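Nucleoporin NUP159 (PDB 1XIP) is a nuclear pore component whose N-terminal beta-propeller functions in mRNA export by tethering the helicase Dbp5 to the pore. Local coordinates at residues Thr166-Thr171 against Pro216-Ile221; Arg182-Ser186 against Phe198-Leu202. All coordinates share one frame; numbering follows the deposited sequence.

Overall arrangement
The chain leaves strand 158-165 of one propeller blade, turns a corner at T166 and starts the next blade with strand 167-170. It then builds the blade outward, strand by antiparallel strand, through 174-179 and 184-190 to the outermost, 193-200; contact 2 (182-186 with 198-202) closes this last hairpin, with 11 residues between its segments. Past the short helix 204-207, strand 215-221 opens the following blade and returns beside 167-170, where contact 1 closes a loop of 44 intervening residues. Contact 2 is nested inside contact 1: contact 2 ties the two outer strands of one blade, contact 1 the inner strands of neighbouring blades. The two meet where V219 packs on F184 and P216 on R182.

Contact 1 (Thr166-Thr171 against Pro216-Ile221); sequences TSFDVT and PLSVTI
With CB already directed at P216-I221, S167 and D169 extend their polar groups further by turning them anti to the backbone N: OG of S167 at chi1 -165°, CG of D169 at -164°. The two strands are the first strands of adjacent blades in the beta-propeller, running almost parallel at 9°, joined by side-chain-to-backbone bonds and not by backbone pairing. S167 OG accepts a hydrogen bond from V219 N at 3.0 Å, and farther on D169 OD2 accepts one from I221 N at 2.7 Å through its anti lone pair; both bonds are fairly straight. OD2 also has a weak, long ion pair with K281, whose NZ is bonded to I221 O as well, which would probably favour the charged carboxylate in this buried place. V219 and I221 fill in alongside these bonds: V219 CG2 lies 3.3 Å from S167 O, and I221 CD1 lies 3.6 Å from D169 O. At the ends, T166 OG1 meets the ring of P216, the two side chains crossing at about a right angle, and the methyl CG2 of T171 meets CG2 of I221. V219 and P216 also pack on L178 of the neighbouring strand 174-179, while F168, pointing away from P216-I221, enters the preceding blade against V140 and L142. Two waters bridge the strands: one lies 3.2 Å from S167 OG and 3.0 Å from S218 OG, bonded to both, and a second donates to V219 O at 2.7 Å and only weakly to F168 O.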
loop_
_atom_site.group_PDB
_atom_site.type_symbol
_atom_site.label_atom_id
_atom_site.label_comp_id
_atom_site.label_asym_id
_atom_site.label_seq_id
_atom_site.Cartn_x
_atom_site.Cartn_y
_atom_site.Cartn_z
ATOM N N THR A 166 -5.076 -5.950 -13.486
ATOM C CA THR A 166 -4.904 -4.511 -13.274
ATOM C C THR A 166 -4.515 -4.190 -11.837
ATOM O O THR A 166 -3.940 -3.144 -11.564
ATOM C CB THR A 166 -6.146 -3.692 -13.697
ATOM O OG1 THR A 166 -7.295 -4.163 -13.000
ATOM C CG2 THR A 166 -6.491 -3.950 -15.161
ATOM N N SER A 167 -4.844 -5.105 -10.934
ATOM C CA SER A 167 -4.410 -5.040 -9.556
ATOM C C SER A 167 -4.269 -6.438 -8.983
ATOM O O SER A 167 -5.026 -7.336 -9.308
ATOM C CB SER A 167 -5.403 -4.231 -8.704
ATOM O OG SER A 167 -4.816 -3.881 -7.452
ATOM N N PHE A 168 -3.300 -6.612 -8.109
ATOM C CA PHE A 168 -3.150 -7.869 -7.400
ATOM C C PHE A 168 -2.822 -7.603 -5.930
ATOM O O PHE A 168 -2.431 -6.505 -5.564
ATOM C CB PHE A 168 -2.074 -8.733 -8.063
ATOM C CG PHE A 168 -0.658 -8.337 -7.691
ATOM C CD1 PHE A 168 0.014 -8.988 -6.653
ATOM C CD2 PHE A 168 0.005 -7.328 -8.390
ATOM C CE1 PHE A 168 1.325 -8.635 -6.311
ATOM C CE2 PHE A 168 1.314 -6.969 -8.065
ATOM C CZ PHE A 168 1.975 -7.620 -7.020
ATOM N N ASP A 169 -2.992 -8.618 -5.097
ATOM C CA ASP A 169 -2.536 -8.564 -3.711
ATOM C C ASP A 169 -2.081 -9.962 -3.301
ATOM O O ASP A 169 -2.612 -10.940 -3.797
ATOM C CB ASP A 169 -3.666 -8.058 -2.800
ATOM C CG ASP A 169 -3.169 -7.613 -1.434
ATOM O OD1 ASP A 169 -1.922 -7.491 -1.231
ATOM O OD2 ASP A 169 -3.959 -7.357 -0.491
ATOM N N VAL A 170 -1.079 -10.052 -2.424
ATOM C CA VAL A 170 -0.666 -11.334 -1.848
ATOM C C VAL A 170 -0.534 -11.280 -0.356
ATOM O O VAL A 170 -0.202 -10.227 0.224
ATOM C CB VAL A 170 0.716 -11.821 -2.329
ATOM C CG1 VAL A 170 0.574 -12.961 -3.312
ATOM C CG2 VAL A 170 1.566 -10.703 -2.856
ATOM N N THR A 171 -0.779 -12.434 0.262
ATOM C CA THR A 171 -0.353 -12.699 1.623
ATOM C C THR A 171 0.575 -13.905 1.580
ATOM O O THR A 171 0.913 -14.399 0.508
ATOM C CB THR A 171 -1.556 -13.009 2.525
ATOM O OG1 THR A 171 -2.248 -14.173 2.025
ATOM C CG2 THR A 171 -2.589 -11.882 2.471
ATOM N N PRO A 216 -11.380 -0.939 -13.346
ATOM C CA PRO A 216 -10.825 -1.755 -12.265
ATOM C C PRO A 216 -9.535 -1.103 -11.777
ATOM O O PRO A 216 -8.615 -0.929 -12.582
ATOM C CB PRO A 216 -10.543 -3.094 -12.948
ATOM C CG PRO A 216 -10.322 -2.748 -14.400
ATOM C CD PRO A 216 -11.214 -1.575 -14.671
ATOM N N LEU A 217 -9.483 -0.712 -10.500
ATOM C CA LEU A 217 -8.337 0.046 -9.992
ATOM C C LEU A 217 -7.507 -0.733 -8.964
ATOM O O LEU A 217 -6.278 -0.654 -8.974
ATOM C CB LEU A 217 -8.765 1.412 -9.434
ATOM C CG LEU A 217 -9.497 2.463 -10.315
ATOM C CD1 LEU A 217 -9.897 3.676 -9.518
ATOM C CD2 LEU A 217 -8.671 2.902 -11.478
ATOM N N SER A 218 -8.160 -1.510 -8.099
ATOM C CA SER A 218 -7.466 -2.018 -6.929
ATOM C C SER A 218 -8.129 -3.217 -6.208
ATOM O O SER A 218 -9.337 -3.231 -6.023
ATOM C CB SER A 218 -7.260 -0.864 -5.949
ATOM O OG SER A 218 -7.165 -1.363 -4.634
ATOM N N VAL A 219 -7.324 -4.211 -5.818
ATOM C CA VAL A 219 -7.748 -5.226 -4.840
ATOM C C VAL A 219 -6.884 -5.213 -3.605
ATOM O O VAL A 219 -5.694 -4.887 -3.670
ATOM C CB VAL A 219 -7.643 -6.702 -5.304
ATOM C CG1 VAL A 219 -8.984 -7.392 -5.133
ATOM C CG2 VAL A 219 -7.028 -6.864 -6.687
ATOM N N THR A 220 -7.488 -5.624 -2.493
ATOM C CA THR A 220 -6.785 -5.829 -1.249
ATOM C C THR A 220 -7.419 -7.004 -0.556
ATOM O O THR A 220 -8.632 -7.044 -0.406
ATOM C CB THR A 220 -6.908 -4.583 -0.376
ATOM O OG1 THR A 220 -6.340 -3.474 -1.074
ATOM C CG2 THR A 220 -6.031 -4.690 0.861
ATOM N N ILE A 221 -6.596 -7.969 -0.162
ATOM C CA ILE A 221 -7.023 -9.076 0.673
ATOM C C ILE A 221 -7.107 -8.586 2.108
ATOM O O ILE A 221 -6.095 -8.150 2.679
ATOM C CB ILE A 221 -6.005 -10.210 0.590
ATOM C CG1 ILE A 221 -5.878 -10.711 -0.848
ATOM C CG2 ILE A 221 -6.381 -11.313 1.538
ATOM C CD1 ILE A 221 -4.764 -11.718 -1.072
HETATM O O HOH W 1 -4.202 -1.654 -5.271
HETATM O O HOH W 2 -3.248 -3.674 -3.840
#

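Contact 2 (Arg182-Ser186 against Phe198-Leu202); sequences RSFQS and FEFSL
F184 and F200 pair across an antiparallel hairpin as a hydrogen-bonded pair, in the outer half of a propeller blade. F184 N gives F200 O an almost linear bond of 2.8 Å, and F200 N returns one to F184 O at 3.1 Å. S186 N to F198 O, at 3.2 Å, continues the pairing, and F198 N to S186 O is weak. The tight part is the face carrying F184, S186, F198 and F200. CG of F200 stands between the backbone N and the carbonyl carbon (chi1 57°), which lays its ring beneath F184; CB of F184 sits over that ring, 3.7 Å from its centroid. The two phenyl planes are 11° apart but slid so far that they barely overlap. S186 repeats the scheme, its CB lying 3.8 Å from the centroid of the F198 ring, while its hydroxyl turns to Q174. With an alanine in place of F200, CB of F184 would probably lose the ring face beneath it, leaving a gap on the side toward I251. L202 puts CD1 at the edge of the F184 ring and CD2 over the centre of the R182 guanidinium, 3.5 Å above its plane. The other face is looser: Q185 and the exposed E199 run side by side, amide and carboxylate planes 64° apart; Q185 NE2 lies 2.7 Å from E199 OE2 at an angle too poor for a hydrogen bond, and OE2 has its salt bridge with K196. Q185 is backbone-bonded to V177 of strand 174-179. Carbonyls of L209 and Y214, beyond helix 204-207, hold R182, and the aromatic face packs on the following blade, with F184 on A229 and F231 of strand 226-232 and both F184 and F200 on I251 of strand 246-254.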
loop_
_atom_site.group_PDB
_atom_site.type_symbol
_atom_site.label_atom_id
_atom_site.label_comp_id
_atom_site.label_asym_id
_atom_site.label_seq_id
_atom_site.Cartn_x
_atom_site.Cartn_y
_atom_site.Cartn_z
ATOM N N ARG A 182 -13.076 -6.791 -15.152
ATOM C CA ARG A 182 -13.591 -6.424 -13.830
ATOM C C ARG A 182 -14.015 -7.643 -13.037
ATOM O O ARG A 182 -14.776 -7.539 -12.083
ATOM C CB ARG A 182 -14.743 -5.418 -13.943
ATOM C CG ARG A 182 -14.373 -4.071 -14.585
ATOM C CD ARG A 182 -15.328 -2.931 -14.222
ATOM N NE ARG A 182 -16.665 -3.122 -14.790
ATOM C CZ ARG A 182 -17.673 -2.276 -14.633
ATOM N NH1 ARG A 182 -17.515 -1.176 -13.917
ATOM N NH2 ARG A 182 -18.845 -2.528 -15.202
ATOM N N SER A 183 -13.508 -8.803 -13.426
ATOM C CA SER A 183 -13.733 -10.009 -12.645
ATOM C C SER A 183 -12.569 -10.282 -11.685
ATOM O O SER A 183 -11.483 -9.699 -11.815
ATOM C CB SER A 183 -14.017 -11.208 -13.557
ATOM O OG SER A 183 -12.824 -11.767 -14.063
ATOM N N PHE A 184 -12.821 -11.167 -10.726
ATOM C CA PHE A 184 -11.886 -11.473 -9.659
ATOM C C PHE A 184 -11.441 -12.933 -9.656
ATOM O O PHE A 184 -12.191 -13.837 -10.043
ATOM C CB PHE A 184 -12.533 -11.166 -8.325
ATOM C CG PHE A 184 -12.797 -9.721 -8.107
ATOM C CD1 PHE A 184 -11.933 -8.961 -7.325
ATOM C CD2 PHE A 184 -13.921 -9.117 -8.653
ATOM C CE1 PHE A 184 -12.178 -7.607 -7.106
ATOM C CE2 PHE A 184 -14.175 -7.774 -8.449
ATOM C CZ PHE A 184 -13.304 -7.010 -7.675
ATOM N N GLN A 185 -10.223 -13.156 -9.197
ATOM C CA GLN A 185 -9.700 -14.498 -9.056
ATOM C C GLN A 185 -8.848 -14.600 -7.815
ATOM O O GLN A 185 -8.137 -13.669 -7.454
ATOM C CB GLN A 185 -8.888 -14.874 -10.274
ATOM C CG GLN A 185 -9.715 -15.442 -11.403
ATOM C CD GLN A 185 -8.865 -15.818 -12.579
ATOM O OE1 GLN A 185 -7.687 -16.137 -12.415
ATOM N NE2 GLN A 185 -9.439 -15.772 -13.771
ATOM N N SER A 186 -8.926 -15.743 -7.164
ATOM C CA SER A 186 -8.227 -15.966 -5.926
ATOM C C SER A 186 -7.540 -17.306 -5.988
ATOM O O SER A 186 -8.098 -18.266 -6.496
ATOM C CB SER A 186 -9.216 -15.932 -4.767
ATOM O OG SER A 186 -8.557 -16.107 -3.534
ATOM N N PHE A 198 -11.134 -19.778 -5.878
ATOM C CA PHE A 198 -12.426 -19.407 -6.457
ATOM C C PHE A 198 -12.313 -18.309 -7.519
ATOM O O PHE A 198 -11.221 -17.843 -7.833
ATOM C CB PHE A 198 -13.454 -19.025 -5.374
ATOM C CG PHE A 198 -12.921 -18.134 -4.299
ATOM C CD1 PHE A 198 -12.417 -18.677 -3.117
ATOM C CD2 PHE A 198 -12.954 -16.754 -4.442
ATOM C CE1 PHE A 198 -11.929 -17.854 -2.096
ATOM C CE2 PHE A 198 -12.475 -15.914 -3.431
ATOM C CZ PHE A 198 -11.956 -16.468 -2.253
ATOM N N GLU A 199 -13.459 -17.903 -8.062
ATOM C CA GLU A 199 -13.529 -17.030 -9.226
ATOM C C GLU A 199 -14.900 -16.385 -9.244
ATOM O O GLU A 199 -15.890 -17.042 -8.917
ATOM C CB GLU A 199 -13.357 -17.875 -10.483
ATOM C CG GLU A 199 -13.030 -17.108 -11.746
ATOM C CD GLU A 199 -12.449 -18.009 -12.823
ATOM O OE1 GLU A 199 -13.079 -19.042 -13.170
ATOM O OE2 GLU A 199 -11.354 -17.687 -13.320
ATOM N N PHE A 200 -14.977 -15.109 -9.618
ATOM C CA PHE A 200 -16.279 -14.464 -9.778
ATOM C C PHE A 200 -16.289 -13.197 -10.633
ATOM O O PHE A 200 -15.258 -12.563 -10.837
ATOM C CB PHE A 200 -16.963 -14.228 -8.423
ATOM C CG PHE A 200 -16.160 -13.416 -7.463
ATOM C CD1 PHE A 200 -16.397 -12.062 -7.319
ATOM C CD2 PHE A 200 -15.178 -14.013 -6.676
ATOM C CE1 PHE A 200 -15.657 -11.298 -6.413
ATOM C CE2 PHE A 200 -14.434 -13.264 -5.774
ATOM C CZ PHE A 200 -14.679 -11.901 -5.639
ATOM N N SER A 201 -17.474 -12.860 -11.141
ATOM C CA SER A 201 -17.697 -11.660 -11.930
ATOM C C SER A 201 -18.413 -10.610 -11.094
ATOM O O SER A 201 -18.764 -10.854 -9.949
ATOM C CB SER A 201 -18.526 -11.996 -13.171
ATOM O OG SER A 201 -17.793 -11.718 -14.348
ATOM N N LEU A 202 -18.625 -9.440 -11.676
ATOM C CA LEU A 202 -19.347 -8.359 -11.019
ATOM C C LEU A 202 -20.837 -8.665 -10.923
ATOM O O LEU A 202 -21.400 -9.307 -11.827
ATOM C CB LEU A 202 -19.166 -7.064 -11.812
ATOM C CG LEU A 202 -18.482 -5.896 -11.132
ATOM C CD1 LEU A 202 -17.109 -6.318 -10.720
ATOM C CD2 LEU A 202 -18.420 -4.745 -12.099
#